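Local coordinates for protein DNMT2 (Spodoptera frugiperda, PDB 4H0N) that binds S-adenosyl-L-homocysteine and, as a cytosine-5 methyltransferase, probably methylates a cytosine in the anticodon loop of tRNA(Asp), and DNA as well, at residues I142-L147 against W173-R178; F146-S151 against R161-A166; W68-I73 against D110-I115. The protein carries 3 engineered substitutions. All blocks are in the same frame, centred on the assembly; numbering follows the deposited sequence.

Contact 1 of 3, residues I142-L147 against W173-R178; sequences IYQEFL and WPFKRR
Gln144 and Tyr143, on the edge strand of the central sheet, are bound by Arg177 and Arg178 of an irregular loop that runs past that edge and is held to it by side-chain-to-backbone bonds. Tyr143 O takes two bonds from Arg177, which reaches it side-on with NE (2.9 Å) and NH2 (3.1 Å). The carbonyl oxygen lies in the guanidinium plane, so the pair of bonds fixes the rotation of that group. NH2 also comes over one face of the Tyr143 ring, toward its rim, with the two planes 71° apart; at this range the cation-pi attraction is weak at most. NH1 of Arg177 has a salt-bridge partner in Asp179. Gln144 CG points opposite the backbone N (chi1 -180°), and the bend at chi2 (65°) brings the amide to the loop. There OE1 accepts from Arg178 N at 2.8 Å, while NE2 donates to Glu145 O at 3.1 Å and only weakly to Arg178 O. A water links Glu145 N to Arg178 O. Apolar contacts complete the joint: Ile142 CD1 meets the edge of the Trp173 indole at CE3 (3.6 Å), and Gln144 CG rests against Phe175 CE2 (3.9 Å). Trp173 NE1 is hydrogen-bonded to Ile330 O and Phe175 touches the Ile330 side chain, which ties the loop to helix 321-332, whereas Tyr143 and Glu145 pack on Ile133 of helix 127-138.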
# COMPACT_ATOMS: atom_id res chain seq x y z
N ILE A 142 14.02 -17.94 9.29
CA ILE A 142 13.23 -18.75 8.37
C ILE A 142 12.13 -17.86 7.82
O ILE A 142 11.74 -16.88 8.46
CB ILE A 142 12.61 -19.96 9.05
CG1 ILE A 142 11.89 -19.56 10.35
CG2 ILE A 142 13.68 -21.00 9.34
CD1 ILE A 142 11.21 -20.74 11.03
N TYR A 143 11.63 -18.17 6.63
CA TYR A 143 10.77 -17.22 5.93
C TYR A 143 9.76 -17.84 4.96
O TYR A 143 9.89 -19.00 4.56
CB TYR A 143 11.64 -16.24 5.15
CG TYR A 143 12.48 -16.92 4.09
CD1 TYR A 143 12.03 -17.02 2.78
CD2 TYR A 143 13.71 -17.49 4.41
CE1 TYR A 143 12.79 -17.64 1.81
CE2 TYR A 143 14.47 -18.12 3.44
CZ TYR A 143 14.01 -18.19 2.15
OH TYR A 143 14.76 -18.82 1.18
N GLN A 144 8.77 -17.05 4.59
CA GLN A 144 7.91 -17.37 3.47
C GLN A 144 7.71 -16.11 2.61
O GLN A 144 7.43 -15.03 3.14
CB GLN A 144 6.57 -17.89 3.96
CG GLN A 144 5.63 -18.25 2.83
CD GLN A 144 6.14 -19.39 1.98
OE1 GLN A 144 6.06 -20.56 2.38
NE2 GLN A 144 6.65 -19.07 0.80
N GLU A 145 7.86 -16.26 1.30
CA GLU A 145 7.55 -15.18 0.37
C GLU A 145 6.15 -15.33 -0.19
O GLU A 145 5.70 -16.44 -0.47
CB GLU A 145 8.56 -15.16 -0.78
CG GLU A 145 9.98 -14.91 -0.36
CD GLU A 145 10.91 -14.75 -1.54
OE1 GLU A 145 10.96 -15.66 -2.39
OE2 GLU A 145 11.59 -13.70 -1.62
N PHE A 146 5.45 -14.21 -0.37
CA PHE A 146 4.11 -14.23 -0.94
C PHE A 146 4.01 -13.28 -2.13
O PHE A 146 4.78 -12.34 -2.25
CB PHE A 146 3.07 -13.80 0.09
CG PHE A 146 3.03 -14.66 1.33
CD1 PHE A 146 3.86 -14.39 2.40
CD2 PHE A 146 2.11 -15.69 1.44
CE1 PHE A 146 3.80 -15.16 3.54
CE2 PHE A 146 2.05 -16.47 2.58
CZ PHE A 146 2.89 -16.20 3.63
N LEU A 147 3.04 -13.54 -2.99
CA LEU A 147 2.59 -12.58 -3.98
C LEU A 147 1.07 -12.50 -3.88
O LEU A 147 0.35 -13.30 -4.49
CB LEU A 147 3.03 -12.97 -5.39
CG LEU A 147 4.44 -12.55 -5.83
CD1 LEU A 147 4.78 -13.13 -7.20
CD2 LEU A 147 4.59 -11.03 -5.83
N TRP A 173 7.55 -22.44 14.85
CA TRP A 173 6.63 -21.92 13.83
C TRP A 173 5.82 -23.04 13.18
O TRP A 173 6.34 -23.78 12.34
CB TRP A 173 7.41 -21.17 12.76
CG TRP A 173 6.58 -20.19 11.99
CD1 TRP A 173 5.36 -19.68 12.35
CD2 TRP A 173 6.89 -19.60 10.72
NE1 TRP A 173 4.91 -18.81 11.39
CE2 TRP A 173 5.83 -18.74 10.38
CE3 TRP A 173 7.98 -19.72 9.84
CZ2 TRP A 173 5.82 -18.01 9.20
CZ3 TRP A 173 7.96 -18.98 8.67
CH2 TRP A 173 6.89 -18.14 8.36
N PRO A 174 4.54 -23.16 13.57
CA PRO A 174 3.61 -24.18 13.07
C PRO A 174 3.38 -24.07 11.57
O PRO A 174 3.00 -25.06 10.94
CB PRO A 174 2.32 -23.86 13.82
CG PRO A 174 2.74 -23.07 15.01
CD PRO A 174 3.91 -22.28 14.56
N PHE A 175 3.60 -22.89 11.01
CA PHE A 175 3.31 -22.66 9.59
C PHE A 175 4.14 -23.54 8.66
O PHE A 175 5.36 -23.53 8.72
CB PHE A 175 3.52 -21.19 9.23
CG PHE A 175 3.15 -20.87 7.82
CD1 PHE A 175 1.82 -20.82 7.45
CD2 PHE A 175 4.11 -20.64 6.86
CE1 PHE A 175 1.46 -20.54 6.15
CE2 PHE A 175 3.76 -20.35 5.56
CZ PHE A 175 2.43 -20.30 5.20
N LYS A 176 3.47 -24.29 7.79
CA LYS A 176 4.17 -25.13 6.82
C LYS A 176 4.71 -24.33 5.62
O LYS A 176 4.11 -24.31 4.55
CB LYS A 176 3.27 -26.26 6.31
CG LYS A 176 4.04 -27.36 5.61
CD LYS A 176 3.11 -28.38 4.97
CE LYS A 176 3.81 -29.72 4.77
NZ LYS A 176 5.19 -29.54 4.22
N ARG A 177 5.86 -23.69 5.82
CA ARG A 177 6.46 -22.87 4.77
C ARG A 177 7.08 -23.69 3.64
O ARG A 177 7.21 -24.91 3.75
CB ARG A 177 7.47 -21.89 5.38
CG ARG A 177 8.49 -22.51 6.33
CD ARG A 177 9.71 -22.97 5.59
NE ARG A 177 10.21 -21.91 4.70
CZ ARG A 177 10.97 -22.12 3.63
NH1 ARG A 177 11.34 -23.35 3.30
NH2 ARG A 177 11.37 -21.09 2.89
N ARG A 178 7.46 -23.01 2.57
CA ARG A 178 8.00 -23.64 1.38
C ARG A 178 8.76 -22.61 0.55
O ARG A 178 8.47 -21.41 0.62
CB ARG A 178 6.87 -24.25 0.56
CG ARG A 178 5.76 -23.27 0.27
CD ARG A 178 4.50 -23.95 -0.23
NE ARG A 178 3.62 -23.01 -0.90
CZ ARG A 178 3.78 -22.62 -2.17
NH1 ARG A 178 4.78 -23.12 -2.89
NH2 ARG A 178 2.95 -21.75 -2.72
O HOH W 1 9.37 -18.71 0.60

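Contact 2 of 3, residues F146-S151 against R161-A166; sequences FLLCPS and RYYCTA
Phe146 N donates to Tyr163 O at 2.6 Å, the shortest bond between two antiparallel strands that form a beta hairpin with a long connection. In the class I methyltransferase fold this pair is the closing hairpin of the sheet, with 161-168 inserted between 114-119 and the edge strand 141-148. Tyr163 N returns a bond to Phe146 O (2.9 Å), and Leu148 and Arg161 form the next hydrogen-bonded pair, with Leu148 N 3.1 Å from Arg161 O and Arg161 N bonded in turn to Leu148 O. Between them Leu147 and Tyr162 make the non-hydrogen-bonded pair, where Leu147 CD2 folds back to 3.8 Å from Tyr162 CA. On the other side of the sheet Phe146 and Tyr163 touch through their CB atoms and then cross at about a right angle. With its CG anti to the carbonyl carbon (chi1 -59°), the Phe146 ring turns an edge to Thr165, whose OG1 lies in the ring plane, 3.4 Å from CE1. Leu327 of helix 321-332 packs on both Phe146 and Tyr163. Replacing Phe146 by an alanine is likely to open a gap beside Thr165 and to deprive Leu327 of part of its apolar support. Tyr162 OH, on the opposite face, is hydrogen-bonded to Glu145. Farther along, Leu148 CB sits obliquely by the Tyr163 ring, 4.0 Å from CE2.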
# COMPACT_ATOMS: atom_id res chain seq x y z
N PHE A 146 5.45 -14.21 -0.37
CA PHE A 146 4.11 -14.23 -0.94
C PHE A 146 4.01 -13.28 -2.13
O PHE A 146 4.78 -12.34 -2.25
CB PHE A 146 3.07 -13.80 0.09
CG PHE A 146 3.03 -14.66 1.33
CD1 PHE A 146 3.86 -14.39 2.40
CD2 PHE A 146 2.11 -15.69 1.44
CE1 PHE A 146 3.80 -15.16 3.54
CE2 PHE A 146 2.05 -16.47 2.58
CZ PHE A 146 2.89 -16.20 3.63
N LEU A 147 3.04 -13.54 -2.99
CA LEU A 147 2.59 -12.58 -3.98
C LEU A 147 1.07 -12.50 -3.88
O LEU A 147 0.35 -13.30 -4.49
CB LEU A 147 3.03 -12.97 -5.39
CG LEU A 147 4.44 -12.55 -5.83
CD1 LEU A 147 4.78 -13.13 -7.20
CD2 LEU A 147 4.59 -11.03 -5.83
N LEU A 148 0.59 -11.54 -3.10
CA LEU A 148 -0.82 -11.45 -2.77
C LEU A 148 -1.50 -10.23 -3.35
O LEU A 148 -0.91 -9.14 -3.46
CB LEU A 148 -1.00 -11.43 -1.26
CG LEU A 148 -0.52 -12.69 -0.56
CD1 LEU A 148 -0.77 -12.56 0.93
CD2 LEU A 148 -1.23 -13.91 -1.12
N CYS A 149 -2.76 -10.43 -3.70
CA CYS A 149 -3.65 -9.38 -4.12
C CYS A 149 -4.78 -9.39 -3.11
O CYS A 149 -5.15 -10.45 -2.61
CB CYS A 149 -4.18 -9.71 -5.51
SG CYS A 149 -5.05 -8.37 -6.29
N PRO A 150 -5.31 -8.21 -2.77
CA PRO A 150 -6.44 -8.12 -1.83
C PRO A 150 -7.70 -8.80 -2.37
O PRO A 150 -8.61 -9.09 -1.60
CB PRO A 150 -6.68 -6.61 -1.72
CG PRO A 150 -5.40 -5.99 -2.07
CD PRO A 150 -4.78 -6.88 -3.11
N SER A 151 -7.76 -9.04 -3.67
CA SER A 151 -8.93 -9.66 -4.27
C SER A 151 -9.08 -11.12 -3.86
O SER A 151 -10.15 -11.70 -4.02
CB SER A 151 -8.90 -9.54 -5.80
OG SER A 151 -7.65 -9.96 -6.32
N ARG A 161 1.24 -7.35 -4.66
CA ARG A 161 2.44 -6.95 -3.93
C ARG A 161 3.24 -8.17 -3.48
O ARG A 161 2.71 -9.27 -3.30
CB ARG A 161 2.06 -6.13 -2.70
CG ARG A 161 1.43 -4.79 -3.01
CD ARG A 161 2.40 -3.93 -3.77
NE ARG A 161 2.10 -2.51 -3.65
CZ ARG A 161 1.35 -1.82 -4.50
NH1 ARG A 161 0.80 -2.43 -5.55
NH2 ARG A 161 1.14 -0.52 -4.31
N TYR A 162 4.54 -7.96 -3.29
CA TYR A 162 5.42 -8.97 -2.74
C TYR A 162 5.41 -8.87 -1.22
O TYR A 162 5.38 -7.77 -0.67
CB TYR A 162 6.85 -8.75 -3.25
CG TYR A 162 7.90 -9.54 -2.52
CD1 TYR A 162 8.29 -10.80 -2.96
CD2 TYR A 162 8.53 -9.03 -1.38
CE1 TYR A 162 9.26 -11.53 -2.30
CE2 TYR A 162 9.49 -9.75 -0.71
CZ TYR A 162 9.86 -10.99 -1.17
OH TYR A 162 10.83 -11.70 -0.50
N TYR A 163 5.43 -10.02 -0.55
CA TYR A 163 5.55 -10.04 0.90
C TYR A 163 6.53 -11.09 1.37
O TYR A 163 6.67 -12.15 0.76
CB TYR A 163 4.20 -10.31 1.56
CG TYR A 163 3.17 -9.25 1.30
CD1 TYR A 163 3.08 -8.12 2.10
CD2 TYR A 163 2.27 -9.37 0.24
CE1 TYR A 163 2.13 -7.15 1.87
CE2 TYR A 163 1.32 -8.41 -0.01
CZ TYR A 163 1.25 -7.30 0.81
OH TYR A 163 0.30 -6.33 0.58
N CYS A 164 7.22 -10.78 2.47
CA CYS A 164 8.09 -11.74 3.11
C CYS A 164 7.85 -11.73 4.62
O CYS A 164 8.01 -10.69 5.27
CB CYS A 164 9.55 -11.42 2.80
SG CYS A 164 10.72 -12.58 3.55
N THR A 165 7.44 -12.87 5.16
CA THR A 165 7.34 -13.02 6.61
C THR A 165 8.57 -13.79 7.09
O THR A 165 8.67 -15.00 6.89
CB THR A 165 6.05 -13.74 7.03
OG1 THR A 165 5.85 -14.89 6.21
CG2 THR A 165 4.85 -12.81 6.88
N ALA A 166 9.51 -13.08 7.71
CA ALA A 166 10.76 -13.67 8.15
C ALA A 166 10.77 -13.79 9.67
O ALA A 166 10.26 -12.92 10.37
CB ALA A 166 11.94 -12.85 7.67

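Contact 3 of 3, residues W68-I73 against D110-I115; sequences WNVDTI and DNVDYI
The Tyr114 ring receives the Asp71 carboxylate at its edge: Asp71 OD2 lies in the ring plane, 3.9 Å from Tyr114 CE1, with the carboxylate turned 89° to the ring. Asp71 CG lies between the backbone N and the carbonyl carbon (chi1 65°), which brings the carboxylate to this edge. Both carboxylate oxygens are hydrogen-bonded to strand 4-9, OD1 to Lys5 N and OD2 to His4 ND1. Thr72 OG1 approaches the same ring obliquely, 3.5 Å from Tyr114 CD1. The ring also stacks with that of Phe332 and meets that of His4 at a steep angle. Along the backbone, Asp71 O is gripped by two successive amides, those of Asp113 and Tyr114, with Tyr114 N at 2.9 Å. Ile73 N then bonds to Tyr114 O at 2.8 Å. Thr72 and Tyr114 share one face of the sheet, Ile73 and Ile115 the other. The Ile73 side chain crosses that of Val112 at about a right angle, with Ile73 CD1 3.8 Å from Val112 CG2, a methyl that also touches Val70 CG2. This is the start of two neighbouring parallel strands joined by a beta-alpha-beta crossover through helix 99-105, as in the Rossmann-like core of class I methyltransferases; strand 72-75 leads directly to Ser76, probably a cofactor-binding residue.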
# COMPACT_ATOMS: atom_id res chain seq x y z
N TRP A 68 15.80 0.48 22.16
CA TRP A 68 14.35 0.57 22.03
C TRP A 68 13.69 -0.75 22.37
O TRP A 68 12.48 -0.81 22.61
CB TRP A 68 13.96 0.97 20.62
CG TRP A 68 14.31 2.37 20.29
CD1 TRP A 68 14.63 3.36 21.16
CD2 TRP A 68 14.39 2.93 18.97
NE1 TRP A 68 14.90 4.52 20.47
CE2 TRP A 68 14.76 4.28 19.13
CE3 TRP A 68 14.18 2.43 17.69
CZ2 TRP A 68 14.92 5.14 18.04
CZ3 TRP A 68 14.35 3.27 16.61
CH2 TRP A 68 14.71 4.61 16.79
N ASN A 69 14.49 -1.81 22.35
CA ASN A 69 14.05 -3.15 22.69
C ASN A 69 13.03 -3.72 21.71
O ASN A 69 12.19 -4.53 22.08
CB ASN A 69 13.51 -3.20 24.13
CG ASN A 69 13.59 -4.58 24.75
OD1 ASN A 69 14.58 -5.29 24.57
ND2 ASN A 69 12.55 -4.97 25.47
N VAL A 70 13.12 -3.30 20.45
CA VAL A 70 12.24 -3.84 19.42
C VAL A 70 12.56 -5.32 19.16
O VAL A 70 13.72 -5.74 19.26
CB VAL A 70 12.29 -3.02 18.09
CG1 VAL A 70 12.82 -1.62 18.35
CG2 VAL A 70 13.13 -3.72 17.03
N ASP A 71 11.53 -6.10 18.86
CA ASP A 71 11.70 -7.51 18.54
C ASP A 71 11.06 -7.79 17.19
O ASP A 71 11.21 -8.88 16.63
CB ASP A 71 11.05 -8.40 19.60
CG ASP A 71 9.53 -8.24 19.67
OD1 ASP A 71 9.04 -7.10 19.55
OD2 ASP A 71 8.83 -9.26 19.83
N THR A 72 10.37 -6.78 16.67
CA THR A 72 9.55 -6.91 15.47
C THR A 72 9.73 -5.70 14.56
O THR A 72 9.60 -4.56 14.99
CB THR A 72 8.05 -7.03 15.83
OG1 THR A 72 7.86 -8.17 16.68
CG2 THR A 72 7.20 -7.17 14.57
N ILE A 73 10.02 -5.96 13.28
CA ILE A 73 10.16 -4.89 12.30
C ILE A 73 9.08 -4.98 11.21
O ILE A 73 8.89 -6.03 10.59
CB ILE A 73 11.57 -4.88 11.66
CG1 ILE A 73 12.63 -4.53 12.72
CG2 ILE A 73 11.64 -3.89 10.51
CD1 ILE A 73 14.04 -4.60 12.21
N ASP A 110 20.30 -8.17 17.07
CA ASP A 110 20.26 -9.41 17.85
C ASP A 110 18.90 -9.71 18.48
O ASP A 110 18.53 -10.87 18.65
CB ASP A 110 21.34 -9.38 18.94
CG ASP A 110 22.69 -8.90 18.43
OD1 ASP A 110 23.30 -8.02 19.08
OD2 ASP A 110 23.16 -9.42 17.39
N ASN A 111 18.15 -8.66 18.83
CA ASN A 111 16.86 -8.79 19.49
C ASN A 111 15.70 -9.03 18.51
O ASN A 111 14.70 -9.64 18.87
CB ASN A 111 16.56 -7.56 20.35
CG ASN A 111 15.49 -7.82 21.41
OD1 ASN A 111 15.66 -7.45 22.57
ND2 ASN A 111 14.38 -8.44 21.02
N VAL A 112 15.83 -8.52 17.29
CA VAL A 112 14.77 -8.63 16.30
C VAL A 112 14.41 -10.08 15.97
O VAL A 112 15.24 -10.84 15.48
CB VAL A 112 15.11 -7.87 15.02
CG1 VAL A 112 14.00 -8.04 14.00
CG2 VAL A 112 15.33 -6.40 15.33
N ASP A 113 13.16 -10.45 16.26
CA ASP A 113 12.69 -11.83 16.07
C ASP A 113 11.77 -11.99 14.86
O ASP A 113 11.81 -13.02 14.17
CB ASP A 113 11.95 -12.32 17.32
CG ASP A 113 12.90 -12.78 18.41
OD1 ASP A 113 13.98 -13.32 18.08
OD2 ASP A 113 12.56 -12.61 19.60
N TYR A 114 10.95 -10.99 14.60
CA TYR A 114 9.98 -11.09 13.53
C TYR A 114 10.12 -9.93 12.56
O TYR A 114 10.19 -8.77 12.96
CB TYR A 114 8.57 -11.11 14.10
CG TYR A 114 8.38 -12.06 15.26
CD1 TYR A 114 8.55 -11.63 16.57
CD2 TYR A 114 8.01 -13.38 15.04
CE1 TYR A 114 8.36 -12.50 17.63
CE2 TYR A 114 7.82 -14.26 16.10
CZ TYR A 114 8.00 -13.81 17.39
OH TYR A 114 7.82 -14.68 18.45
N ILE A 115 10.16 -10.24 11.27
CA ILE A 115 10.22 -9.21 10.24
C ILE A 115 9.10 -9.43 9.25
O ILE A 115 8.89 -10.56 8.80
CB ILE A 115 11.56 -9.26 9.48
CG1 ILE A 115 12.73 -9.00 10.43
CG2 ILE A 115 11.59 -8.25 8.37
CD1 ILE A 115 14.09 -9.11 9.76

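Overall arrangement
All three contacts involve one seven-stranded mixed sheet with strand order 3-2-1-4-5-7-6. Contact 3 comes first along the chain and joins the inner parallel strands 72-75 and 114-119. Contacts 1 and 2 follow, both starting from strand 141-148 and sharing Phe146 and Leu147: contact 2 pairs this edge strand with 161-168, and contact 1 lays the later loop 173-178 against it. Their centres are about 11 Å apart, and that of contact 3 is about 18 Å from contact 1 and 21 Å from contact 2. Ala166 N bonds to Ile115 O, connecting contacts 2 and 3, so hydrogen bonding is continuous from the inner parallel strands to the edge strand.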